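Long-range contacts in surface protein SPB1 (Streptococcus agalactiae, PDB 4UZG), which forms the backbone of the group B streptococcus type 2b pilus, its subunits probably being joined covalently into a shaft by sortase: residues E33-Q37 against A99-P103; P96-T100 against D114-K118; L184-V190 against T216-A222. All blocks are in the same frame, centred on the assembly; numbering follows the deposited sequence.

Contact 1: residues E33-Q37 against A99-P103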
ATOM      1  N   GLU A  33      -6.500  13.002  36.400  1.00 23.55           N
ATOM      2  CA  GLU A  33      -5.485  13.930  35.921  1.00 20.82           C
ATOM      3  C   GLU A  33      -6.003  14.790  34.778  1.00 15.19           C
ATOM      4  O   GLU A  33      -6.629  14.300  33.840  1.00 15.65           O
ATOM      5  CB  GLU A  33      -4.251  13.178  35.441  1.00 25.09           C
ATOM      6  CG  GLU A  33      -3.417  12.591  36.562  1.00 30.70           C
ATOM      7  CD  GLU A  33      -2.164  11.919  36.038  1.00 35.95           C
ATOM      8  OE1 GLU A  33      -1.987  11.897  34.796  1.00 37.87           O
ATOM      9  OE2 GLU A  33      -1.361  11.420  36.860  1.00 38.38           O
ATOM     10  N   LYS A  34      -5.719  16.074  34.864  1.00 12.60           N
ATOM     11  CA  LYS A  34      -5.982  16.987  33.774  1.00 10.98           C
ATOM     12  C   LYS A  34      -5.181  16.548  32.546  1.00 10.32           C
ATOM     13  O   LYS A  34      -3.979  16.257  32.660  1.00 11.22           O
ATOM     14  CB  LYS A  34      -5.535  18.374  34.215  1.00 11.77           C
ATOM     15  CG  LYS A  34      -5.507  19.404  33.153  1.00 12.95           C
ATOM     16  CD  LYS A  34      -5.193  20.761  33.721  1.00 14.79           C
ATOM     17  CE  LYS A  34      -5.217  21.821  32.655  1.00 14.45           C
ATOM     18  NZ  LYS A  34      -4.895  23.174  33.177  1.00 15.68           N
ATOM     19  N   VAL A  35      -5.836  16.504  31.381  1.00  8.92           N
ATOM     20  CA  VAL A  35      -5.141  16.230  30.132  1.00  8.66           C
ATOM     21  C   VAL A  35      -4.654  17.539  29.535  1.00  8.68           C
ATOM     22  O   VAL A  35      -5.445  18.426  29.192  1.00 10.36           O
ATOM     23  CB  VAL A  35      -6.038  15.503  29.124  1.00  9.99           C
ATOM     24  CG1 VAL A  35      -5.280  15.295  27.813  1.00 10.28           C
ATOM     25  CG2 VAL A  35      -6.493  14.166  29.700  1.00 10.96           C
ATOM     26  N   TYR A  36      -3.340  17.634  29.374  1.00  8.40           N
ATOM     27  CA  TYR A  36      -2.730  18.830  28.791  1.00  8.43           C
ATOM     28  C   TYR A  36      -2.164  18.584  27.381  1.00  8.03           C
ATOM     29  O   TYR A  36      -1.782  19.548  26.713  1.00  8.67           O
ATOM     30  CB  TYR A  36      -1.662  19.434  29.720  1.00  9.91           C
ATOM     31  CG  TYR A  36      -0.566  18.467  30.065  1.00 10.16           C
ATOM     32  CD1 TYR A  36       0.500  18.273  29.205  1.00 10.50           C
ATOM     33  CD2 TYR A  36      -0.620  17.707  31.229  1.00 11.47           C
ATOM     34  CE1 TYR A  36       1.504  17.378  29.519  1.00 12.46           C
ATOM     35  CE2 TYR A  36       0.386  16.813  31.554  1.00 12.47           C
ATOM     36  CZ  TYR A  36       1.427  16.638  30.672  1.00 12.75           C
ATOM     37  OH  TYR A  36       2.451  15.753  30.931  1.00 15.81           O
ATOM     38  N   GLN A  37      -2.136  17.334  26.913  1.00  7.59           N
ATOM     39  CA  GLN A  37      -1.745  17.045  25.538  1.00  7.95           C
ATOM     40  C   GLN A  37      -2.209  15.667  25.146  1.00  7.11           C
ATOM     41  O   GLN A  37      -2.429  14.822  26.009  1.00  7.46           O
ATOM     42  CB  GLN A  37      -0.225  17.139  25.369  1.00  8.03           C
ATOM     43  CG  GLN A  37       0.541  16.091  26.146  1.00  8.15           C
ATOM     44  CD  GLN A  37       2.042  16.261  26.058  1.00  8.82           C
ATOM     45  OE1 GLN A  37       2.541  17.352  25.776  1.00 10.82           O
ATOM     46  NE2 GLN A  37       2.765  15.195  26.329  1.00  9.48           N
ATOM     47  N   ALA A  99      -3.819  25.297  28.360  1.00 12.85           N
ATOM     48  CA  ALA A  99      -2.787  26.320  28.452  1.00 15.54           C
ATOM     49  C   ALA A  99      -1.709  25.976  29.469  1.00 16.65           C
ATOM     50  O   ALA A  99      -0.587  26.462  29.351  1.00 19.26           O
ATOM     51  CB  ALA A  99      -3.401  27.681  28.788  1.00 17.26           C
ATOM     52  N   THR A 100      -2.056  25.192  30.488  1.00 16.78           N
ATOM     53  CA  THR A 100      -1.105  24.764  31.531  1.00 18.17           C
ATOM     54  C   THR A 100      -1.362  23.302  31.899  1.00 18.08           C
ATOM     55  O   THR A 100      -2.410  22.754  31.552  1.00 17.62           O
ATOM     56  CB  THR A 100      -1.226  25.598  32.817  1.00 19.63           C
ATOM     57  OG1 THR A 100      -2.511  25.388  33.412  1.00 20.24           O
ATOM     58  CG2 THR A 100      -1.025  27.072  32.530  1.00 20.12           C
ATOM     59  N   ASN A 101      -0.433  22.675  32.626  1.00 20.29           N
ATOM     60  CA  ASN A 101      -0.524  21.224  32.878  1.00 23.86           C
ATOM     61  C   ASN A 101      -1.275  20.768  34.128  1.00 26.71           C
ATOM     62  O   ASN A 101      -1.624  19.588  34.238  1.00 27.83           O
ATOM     63  CB  ASN A 101       0.856  20.593  32.918  1.00 26.14           C
ATOM     64  CG  ASN A 101       1.671  20.921  31.704  1.00 28.71           C
ATOM     65  OD1 ASN A 101       1.128  21.277  30.664  1.00 29.53           O
ATOM     66  ND2 ASN A 101       2.993  20.847  31.838  1.00 31.76           N
ATOM     67  N   THR A 102      -1.522  21.686  35.050  1.00 28.67           N
ATOM     68  CA  THR A 102      -2.199  21.357  36.298  1.00 30.70           C
ATOM     69  C   THR A 102      -3.471  22.186  36.414  1.00 30.65           C
ATOM     70  O   THR A 102      -3.594  23.217  35.758  1.00 29.47           O
ATOM     71  CB  THR A 102      -1.294  21.637  37.499  1.00 32.85           C
ATOM     72  OG1 THR A 102      -0.838  22.991  37.432  1.00 33.06           O
ATOM     73  CG2 THR A 102      -0.097  20.694  37.477  1.00 34.34           C
ATOM     74  N   PRO A 103      -4.436  21.719  37.221  1.00 33.71           N
ATOM     75  CA  PRO A 103      -5.721  22.421  37.326  1.00 35.23           C
ATOM     76  C   PRO A 103      -5.572  23.860  37.800  1.00 35.77           C
ATOM     77  O   PRO A 103      -4.944  24.034  38.839  1.00 36.38           O
ATOM     78  CB  PRO A 103      -6.488  21.596  38.363  1.00 35.11           C
ATOM     79  CG  PRO A 103      -5.899  20.237  38.269  1.00 35.17           C
ATOM     80  CD  PRO A 103      -4.441  20.456  37.980  1.00 34.48           C
TER
HETATM   81  O   HOH W   1      -2.040  16.877  34.516  1.00 21.16           O
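Lys-34 reaches across to the backbone of 99-103 and does most of the polar work. Its chain is fully extended, with CG anti to the backbone N (chi1 170°), carrying the ammonium group into the bend formed by Thr-100 to Thr-102. There NZ donates to two carbonyls: Lys-34 NZ lies 3.0 Å from Thr-100 O and 2.9 Å from Thr-102 O. In both bonds the nitrogen sits above the carbonyl plane, about 60° out of it. A weak, longer bond runs from Lys-34 NZ to Thr-100 OG1 at 3.3 Å. The charge is answered by salt bridges to Asp-113 and Asp-114. Lys-34 CD rests 4.3 Å from Pro-103 CD.

One water links the two segments, donating to Lys-34 O and to Asn-101 O.

A second patch is made over a ring. Asn-101 CB lies over one face of Tyr-36, 4.0 Å from the ring centroid, in a CH-pi contact. The amide leans across the same ring at 32° to its plane, bringing Asn-101 OD1 within 3.3 Å of Tyr-36 CG, while a hydrogen bond to Lys-77 engages that oxygen.

Strand 33-34, with the residues just after it, and the loop after strand 90-96 are thus pinned together at the surface. An ammonium group gripped by carbonyls and carboxylates would be expected to keep its proton, tying the loop down through charge as well as hydrogen bonds.

Contact 2: residues P96-T100 against D114-K118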
ATOM      1  N   PRO A  96      -1.258  20.163  21.955  1.00  7.73           N
ATOM      2  CA  PRO A  96      -1.523  20.749  23.274  1.00  8.47           C
ATOM      3  C   PRO A  96      -3.037  20.859  23.492  1.00  7.47           C
ATOM      4  O   PRO A  96      -3.788  21.183  22.573  1.00  8.28           O
ATOM      5  CB  PRO A  96      -0.829  22.121  23.208  1.00 10.67           C
ATOM      6  CG  PRO A  96      -0.786  22.457  21.781  1.00 11.84           C
ATOM      7  CD  PRO A  96      -0.604  21.130  21.058  1.00  9.37           C
ATOM      8  N   TRP A  97      -3.456  20.606  24.724  1.00  7.67           N
ATOM      9  CA  TRP A  97      -4.873  20.451  25.041  1.00  7.52           C
ATOM     10  C   TRP A  97      -5.353  21.493  26.046  1.00  8.44           C
ATOM     11  O   TRP A  97      -6.560  21.690  26.216  1.00  8.85           O
ATOM     12  CB  TRP A  97      -5.114  19.035  25.597  1.00  7.78           C
ATOM     13  CG  TRP A  97      -6.466  18.482  25.291  1.00  6.99           C
ATOM     14  CD1 TRP A  97      -7.458  18.201  26.182  1.00  7.48           C
ATOM     15  CD2 TRP A  97      -6.969  18.119  24.000  1.00  6.64           C
ATOM     16  NE1 TRP A  97      -8.542  17.693  25.529  1.00  7.99           N
ATOM     17  CE2 TRP A  97      -8.273  17.637  24.192  1.00  7.41           C
ATOM     18  CE3 TRP A  97      -6.432  18.138  22.717  1.00  7.32           C
ATOM     19  CZ2 TRP A  97      -9.059  17.179  23.136  1.00  8.66           C
ATOM     20  CZ3 TRP A  97      -7.217  17.696  21.664  1.00  7.88           C
ATOM     21  CH2 TRP A  97      -8.510  17.218  21.881  1.00  9.10           C
ATOM     22  N   ALA A  98      -4.414  22.150  26.720  1.00  9.02           N
ATOM     23  CA  ALA A  98      -4.746  23.151  27.727  1.00 10.33           C
ATOM     24  C   ALA A  98      -3.572  24.103  27.824  1.00 11.60           C
ATOM     25  O   ALA A  98      -2.446  23.756  27.456  1.00 12.65           O
ATOM     26  CB  ALA A  98      -5.030  22.492  29.100  1.00 11.01           C
ATOM     27  N   ALA A  99      -3.819  25.297  28.360  1.00 12.85           N
ATOM     28  CA  ALA A  99      -2.787  26.320  28.452  1.00 15.54           C
ATOM     29  C   ALA A  99      -1.709  25.976  29.469  1.00 16.65           C
ATOM     30  O   ALA A  99      -0.587  26.462  29.351  1.00 19.26           O
ATOM     31  CB  ALA A  99      -3.401  27.681  28.788  1.00 17.26           C
ATOM     32  N   THR A 100      -2.056  25.192  30.488  1.00 16.78           N
ATOM     33  CA  THR A 100      -1.105  24.764  31.531  1.00 18.17           C
ATOM     34  C   THR A 100      -1.362  23.302  31.899  1.00 18.08           C
ATOM     35  O   THR A 100      -2.410  22.754  31.552  1.00 17.62           O
ATOM     36  CB  THR A 100      -1.226  25.598  32.817  1.00 19.63           C
ATOM     37  OG1 THR A 100      -2.511  25.388  33.412  1.00 20.24           O
ATOM     38  CG2 THR A 100      -1.025  27.072  32.530  1.00 20.12           C
ATOM     39  N   ASP A 114      -8.301  25.834  31.877  1.00 15.46           N
ATOM     40  CA  ASP A 114      -7.798  26.505  30.678  1.00 13.72           C
ATOM     41  C   ASP A 114      -7.677  25.572  29.475  1.00 12.21           C
ATOM     42  O   ASP A 114      -6.813  25.755  28.622  1.00 12.99           O
ATOM     43  CB  ASP A 114      -6.472  27.220  30.979  1.00 15.15           C
ATOM     44  CG  ASP A 114      -5.405  26.299  31.527  1.00 16.16           C
ATOM     45  OD1 ASP A 114      -5.520  25.068  31.364  1.00 16.23           O
ATOM     46  OD2 ASP A 114      -4.431  26.831  32.105  1.00 19.24           O
ATOM     47  N   PHE A 115      -8.573  24.599  29.425  1.00 11.39           N
ATOM     48  CA  PHE A 115      -8.688  23.710  28.275  1.00 10.20           C
ATOM     49  C   PHE A 115      -9.042  24.457  27.000  1.00 10.79           C
ATOM     50  O   PHE A 115      -9.836  25.411  27.022  1.00 13.33           O
ATOM     51  CB  PHE A 115      -9.776  22.670  28.545  1.00 10.67           C
ATOM     52  CG  PHE A 115      -9.467  21.763  29.697  1.00  9.73           C
ATOM     53  CD1 PHE A 115      -8.445  20.832  29.595  1.00  9.33           C
ATOM     54  CD2 PHE A 115     -10.183  21.829  30.888  1.00 11.27           C
ATOM     55  CE1 PHE A 115      -8.149  19.985  30.638  1.00 10.01           C
ATOM     56  CE2 PHE A 115      -9.879  20.982  31.942  1.00 11.67           C
ATOM     57  CZ  PHE A 115      -8.868  20.066  31.820  1.00 11.00           C
ATOM     58  N   PHE A 116      -8.509  23.991  25.874  1.00  8.77           N
ATOM     59  CA  PHE A 116      -8.816  24.581  24.577  1.00  9.60           C
ATOM     60  C   PHE A 116     -10.105  24.063  23.959  1.00 10.14           C
ATOM     61  O   PHE A 116     -10.748  24.776  23.182  1.00 11.41           O
ATOM     62  CB  PHE A 116      -7.689  24.337  23.577  1.00  9.87           C
ATOM     63  CG  PHE A 116      -6.335  24.821  24.035  1.00  9.95           C
ATOM     64  CD1 PHE A 116      -6.187  25.971  24.791  1.00 11.16           C
ATOM     65  CD2 PHE A 116      -5.202  24.105  23.686  1.00 10.86           C
ATOM     66  CE1 PHE A 116      -4.933  26.383  25.184  1.00 12.12           C
ATOM     67  CE2 PHE A 116      -3.944  24.508  24.068  1.00 11.17           C
ATOM     68  CZ  PHE A 116      -3.793  25.659  24.819  1.00 11.68           C
ATOM     69  N   TYR A 117     -10.467  22.823  24.282  1.00  9.39           N
ATOM     70  CA  TYR A 117     -11.544  22.110  23.626  1.00  9.72           C
ATOM     71  C   TYR A 117     -12.519  21.646  24.696  1.00 10.79           C
ATOM     72  O   TYR A 117     -12.187  21.571  25.895  1.00 13.24           O
ATOM     73  CB  TYR A 117     -10.977  20.943  22.806  1.00  9.47           C
ATOM     74  CG  TYR A 117      -9.834  21.406  21.914  1.00  9.49           C
ATOM     75  CD1 TYR A 117     -10.044  22.321  20.886  1.00 10.63           C
ATOM     76  CD2 TYR A 117      -8.523  20.998  22.150  1.00  8.45           C
ATOM     77  CE1 TYR A 117      -8.984  22.809  20.105  1.00 10.33           C
ATOM     78  CE2 TYR A 117      -7.457  21.461  21.361  1.00  8.96           C
ATOM     79  CZ  TYR A 117      -7.707  22.378  20.351  1.00  9.68           C
ATOM     80  OH  TYR A 117      -6.693  22.885  19.567  1.00  9.45           O
ATOM     81  N   LYS A 118     -13.744  21.397  24.288  1.00 12.25           N
ATOM     82  CA  LYS A 118     -14.750  20.965  25.240  1.00 14.34           C
ATOM     83  C   LYS A 118     -15.456  19.730  24.735  1.00 15.17           C
ATOM     84  O   LYS A 118     -15.464  19.421  23.526  1.00 15.99           O
ATOM     85  CB  LYS A 118     -15.728  22.084  25.581  1.00 19.14           C
ATOM     86  CG  LYS A 118     -16.366  22.717  24.389  1.00 24.07           C
ATOM     87  CD  LYS A 118     -17.305  23.856  24.779  1.00 28.24           C
ATOM     88  CE  LYS A 118     -18.095  24.348  23.568  1.00 31.05           C
ATOM     89  NZ  LYS A 118     -19.112  25.376  23.924  1.00 32.84           N
TER
HETATM   90  O   HOH W   2      -4.190  22.273  20.028  1.00  8.61           O
HETATM   91  O   HOH W   3      -9.157  20.838  25.741  1.00  8.39           O
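Ala-98 and Phe-115 face each other in a single beta bridge, their CA atoms 4.0 Å apart. Two backbone bonds frame the pair: Phe-116 N to Trp-97 O at 3.0 Å, nearly straight at 174°, and Ala-99 N to Asp-114 O, more bent. A water extends the first, accepting from Tyr-117 N and probably donating to Trp-97 O.

Beyond the bridge, Thr-100 OG1 gives its proton to Asp-114 OD2 at 2.7 Å, on the syn lone pair. Asp-114 CG lies between its own backbone N and carbonyl carbon (chi1 57°), which turns the carboxylate to Thr-100, leaving OD1 to Lys-34.

Both segments belong to the long connection between strands 90-96 and 121-131, so the bridge draws together the two arms of one loop at the end of a beta domain.

The aromatic side chains pack along these arms. Phe-116 lays a ring face against the Ala-98 backbone, CZ being 3.4 Å from Ala-98 C, while Pro-96 O meets the ring edge. Tyr-117 presents its edge to the face of Trp-97, with planes at 55° and Tyr-117 CD2 3.6 Å from Trp-97 CZ3. A second water accepts from Tyr-117 OH and donates to Pro-96 O; the hydroxyl also bonds to Gly-80.

Contact 3: residues L184-V190 against T216-A222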
ATOM      1  N   LEU A 184       8.818 -23.526 -21.028  1.00  7.57           N
ATOM      2  CA  LEU A 184       9.514 -22.925 -22.145  1.00  7.64           C
ATOM      3  C   LEU A 184      10.163 -21.613 -21.791  1.00  7.23           C
ATOM      4  O   LEU A 184       9.489 -20.654 -21.398  1.00  8.09           O
ATOM      5  CB  LEU A 184       8.553 -22.700 -23.304  1.00  7.82           C
ATOM      6  CG  LEU A 184       7.848 -23.935 -23.850  1.00  9.21           C
ATOM      7  CD1 LEU A 184       6.845 -23.547 -24.939  1.00  9.87           C
ATOM      8  CD2 LEU A 184       8.848 -24.948 -24.397  1.00 11.92           C
ATOM      9  N   GLN A 185      11.477 -21.564 -21.959  1.00  7.80           N
ATOM     10  CA  GLN A 185      12.233 -20.345 -21.783  1.00  7.11           C
ATOM     11  C   GLN A 185      12.161 -19.470 -23.026  1.00  7.30           C
ATOM     12  O   GLN A 185      11.892 -19.951 -24.145  1.00  8.70           O
ATOM     13  CB  GLN A 185      13.690 -20.688 -21.476  1.00  7.59           C
ATOM     14  CG  GLN A 185      14.446 -21.207 -22.692  1.00  9.97           C
ATOM     15  CD  GLN A 185      15.851 -21.492 -22.409  1.00 12.51           C
ATOM     16  OE1 GLN A 185      16.182 -22.128 -21.409  1.00 16.47           O
ATOM     17  NE2 GLN A 185      16.723 -21.035 -23.297  1.00 14.02           N
ATOM     18  N   GLY A 186      12.464 -18.192 -22.844  1.00  6.35           N
ATOM     19  CA  GLY A 186      12.712 -17.313 -23.965  1.00  6.79           C
ATOM     20  C   GLY A 186      11.505 -16.637 -24.570  1.00  6.59           C
ATOM     21  O   GLY A 186      11.676 -15.858 -25.505  1.00  7.34           O
ATOM     22  N   ALA A 187      10.295 -16.911 -24.076  1.00  6.32           N
ATOM     23  CA  ALA A 187       9.126 -16.162 -24.546  1.00  6.33           C
ATOM     24  C   ALA A 187       9.176 -14.762 -23.951  1.00  6.16           C
ATOM     25  O   ALA A 187       9.604 -14.594 -22.813  1.00  7.73           O
ATOM     26  CB  ALA A 187       7.856 -16.842 -24.096  1.00  7.51           C
ATOM     27  N   ILE A 188       8.731 -13.773 -24.722  1.00  5.70           N
ATOM     28  CA  ILE A 188       8.700 -12.399 -24.264  1.00  6.14           C
ATOM     29  C   ILE A 188       7.247 -11.959 -24.136  1.00  5.82           C
ATOM     30  O   ILE A 188       6.469 -12.100 -25.090  1.00  6.81           O
ATOM     31  CB  ILE A 188       9.461 -11.429 -25.198  1.00  6.58           C
ATOM     32  CG1 ILE A 188      10.903 -11.921 -25.387  1.00  7.66           C
ATOM     33  CG2 ILE A 188       9.413  -9.995 -24.654  1.00  8.04           C
ATOM     34  CD1 ILE A 188      11.698 -11.108 -26.376  1.00  9.14           C
ATOM     35  N   PHE A 189       6.900 -11.408 -22.973  1.00  6.00           N
ATOM     36  CA  PHE A 189       5.573 -10.859 -22.699  1.00  5.80           C
ATOM     37  C   PHE A 189       5.665  -9.419 -22.262  1.00  5.54           C
ATOM     38  O   PHE A 189       6.652  -8.985 -21.648  1.00  6.45           O
ATOM     39  CB  PHE A 189       4.899 -11.640 -21.565  1.00  7.02           C
ATOM     40  CG  PHE A 189       4.392 -13.002 -21.962  1.00  6.83           C
ATOM     41  CD1 PHE A 189       5.248 -14.099 -21.992  1.00  8.96           C
ATOM     42  CD2 PHE A 189       3.083 -13.193 -22.355  1.00  7.15           C
ATOM     43  CE1 PHE A 189       4.790 -15.333 -22.357  1.00 10.02           C
ATOM     44  CE2 PHE A 189       2.634 -14.434 -22.736  1.00  9.15           C
ATOM     45  CZ  PHE A 189       3.487 -15.506 -22.758  1.00 10.04           C
ATOM     46  N   VAL A 190       4.585  -8.696 -22.528  1.00  5.69           N
ATOM     47  CA  VAL A 190       4.272  -7.450 -21.856  1.00  5.59           C
ATOM     48  C   VAL A 190       2.930  -7.626 -21.141  1.00  5.65           C
ATOM     49  O   VAL A 190       2.146  -8.518 -21.480  1.00  6.32           O
ATOM     50  CB  VAL A 190       4.262  -6.245 -22.828  1.00  6.68           C
ATOM     51  CG1 VAL A 190       5.642  -6.040 -23.422  1.00  7.31           C
ATOM     52  CG2 VAL A 190       3.211  -6.379 -23.920  1.00  6.69           C
ATOM     53  N   THR A 216       7.768  -2.570 -20.391  1.00  5.89           N
ATOM     54  CA  THR A 216       8.811  -3.478 -19.967  1.00  5.41           C
ATOM     55  C   THR A 216       8.581  -4.857 -20.556  1.00  5.34           C
ATOM     56  O   THR A 216       7.520  -5.444 -20.413  1.00  6.69           O
ATOM     57  CB  THR A 216       8.816  -3.590 -18.430  1.00  6.37           C
ATOM     58  OG1 THR A 216       9.033  -2.294 -17.865  1.00  7.11           O
ATOM     59  CG2 THR A 216       9.862  -4.578 -17.952  1.00  7.30           C
ATOM     60  N   GLU A 217       9.585  -5.381 -21.247  1.00  5.99           N
ATOM     61  CA  GLU A 217       9.544  -6.735 -21.784  1.00  6.45           C
ATOM     62  C   GLU A 217      10.096  -7.726 -20.768  1.00  6.48           C
ATOM     63  O   GLU A 217      11.212  -7.570 -20.278  1.00  7.65           O
ATOM     64  CB  GLU A 217      10.361  -6.832 -23.073  1.00  8.19           C
ATOM     65  CG  GLU A 217       9.695  -6.115 -24.221  1.00 11.18           C
ATOM     66  CD  GLU A 217      10.324  -6.378 -25.588  1.00 14.89           C
ATOM     67  OE1 GLU A 217      11.397  -7.001 -25.654  1.00 14.88           O
ATOM     68  OE2 GLU A 217       9.734  -5.976 -26.615  1.00 19.14           O
ATOM     69  N   TYR A 218       9.311  -8.762 -20.481  1.00  5.73           N
ATOM     70  CA  TYR A 218       9.681  -9.833 -19.569  1.00  5.90           C
ATOM     71  C   TYR A 218       9.941 -11.093 -20.377  1.00  5.86           C
ATOM     72  O   TYR A 218       9.107 -11.478 -21.200  1.00  6.93           O
ATOM     73  CB  TYR A 218       8.543 -10.085 -18.567  1.00  6.30           C
ATOM     74  CG  TYR A 218       8.328  -8.960 -17.596  1.00  6.09           C
ATOM     75  CD1 TYR A 218       9.042  -8.914 -16.405  1.00  7.01           C
ATOM     76  CD2 TYR A 218       7.429  -7.924 -17.855  1.00  6.98           C
ATOM     77  CE1 TYR A 218       8.845  -7.872 -15.496  1.00  6.98           C
ATOM     78  CE2 TYR A 218       7.250  -6.878 -16.968  1.00  7.29           C
ATOM     79  CZ  TYR A 218       7.943  -6.878 -15.769  1.00  7.47           C
ATOM     80  OH  TYR A 218       7.769  -5.826 -14.878  1.00  8.23           O
ATOM     81  N   THR A 219      11.058 -11.762 -20.104  1.00  5.37           N
ATOM     82  CA  THR A 219      11.401 -13.012 -20.761  1.00  5.37           C
ATOM     83  C   THR A 219      11.245 -14.178 -19.798  1.00  5.41           C
ATOM     84  O   THR A 219      11.735 -14.118 -18.660  1.00  6.37           O
ATOM     85  CB  THR A 219      12.866 -12.947 -21.281  1.00  5.97           C
ATOM     86  OG1 THR A 219      12.992 -11.895 -22.227  1.00  6.43           O
ATOM     87  CG2 THR A 219      13.242 -14.212 -21.978  1.00  6.25           C
ATOM     88  N   THR A 220      10.608 -15.257 -20.247  1.00  5.52           N
ATOM     89  CA  THR A 220      10.476 -16.438 -19.400  1.00  6.16           C
ATOM     90  C   THR A 220      11.861 -17.073 -19.180  1.00  6.39           C
ATOM     91  O   THR A 220      12.675 -17.195 -20.106  1.00  6.62           O
ATOM     92  CB  THR A 220       9.473 -17.454 -19.945  1.00  6.56           C
ATOM     93  OG1 THR A 220       9.906 -17.902 -21.231  1.00  6.86           O
ATOM     94  CG2 THR A 220       8.077 -16.855 -20.040  1.00  8.19           C
ATOM     95  N   GLY A 221      12.123 -17.414 -17.925  1.00  6.82           N
ATOM     96  CA  GLY A 221      13.413 -17.951 -17.557  1.00  7.67           C
ATOM     97  C   GLY A 221      13.593 -19.395 -17.926  1.00  8.53           C
ATOM     98  O   GLY A 221      12.755 -20.024 -18.573  1.00  8.35           O
ATOM     99  N   ALA A 222      14.721 -19.949 -17.482  1.00 10.91           N
ATOM    100  CA  ALA A 222      15.052 -21.334 -17.766  1.00 12.48           C
ATOM    101  C   ALA A 222      13.974 -22.283 -17.240  1.00 10.99           C
ATOM    102  O   ALA A 222      13.814 -23.383 -17.764  1.00 14.32           O
ATOM    103  CB  ALA A 222      16.402 -21.690 -17.166  1.00 14.47           C
TER
HETATM  104  O   HOH W   4      14.645 -24.248 -20.251  1.00 21.97           O
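With chi1 at 61°, the hydroxyl of Thr-220 is tucked back over its own main chain and aimed at the turn made by Leu-184 to Ala-187. Thr-220 OG1 donates to Leu-184 O at 2.8 Å, in the carbonyl plane and on a lone pair, and accepts from Ala-187 N at 3.0 Å along a bent path. The main chain of the threonine pairs as well: Gly-186 N reaches Thr-220 O at 2.9 Å, practically straight at 178°, and Thr-220 N bonds to Ala-187 O. Positive phi (87°) at Gly-186 suits glycine in this turn.

Farther on, the segments run antiparallel. Ile-188 and Thr-219 make a non-hydrogen-bonded pair; Phe-189 and Tyr-218 make the hydrogen-bonded one, with Phe-189 N 2.8 Å from Tyr-218 O and the return bond from Tyr-218 N. This is an edge of the four-stranded sheet in the prealbumin-like domain, where strand 218-219 is outermost. On the face bearing Ile-188, its CG2 branch touches Glu-217 CB at 3.7 Å. On the other, Phe-189 and Tyr-218 both pack on Ile-226 of strand 225-231.

Beyond the turn, a water donates to Gln-185 OE1 and Ala-222 O. With the Thr-220 hydroxyl both giving and receiving a bond, the side chain continues the backbone pairing into the turn, where regular strand geometry has ended.

How the contacts relate
Contacts 1 and 2 form one continuous cluster at one end of the elongated chain, their centres about 7 Å apart. They share Ala-99 and Thr-100, so the loop between strands 90-96 and 121-131 is closed on itself by 114-118 and also held by 33-37. A probable backbone hydrogen bond from Trp-97 N to Tyr-36 O joins them directly, beside the lysine-aspartate charge pair. Along the chain, contact 2 starts on the stretch where contact 1 closes; contact 3 follows in series, in the prealbumin-like domain on the opposite side of the chain's centre, some 63 to 65 Å away between centres. The contacts thus lie in two separate regions of an elongated subunit, as would suit a pilus building block.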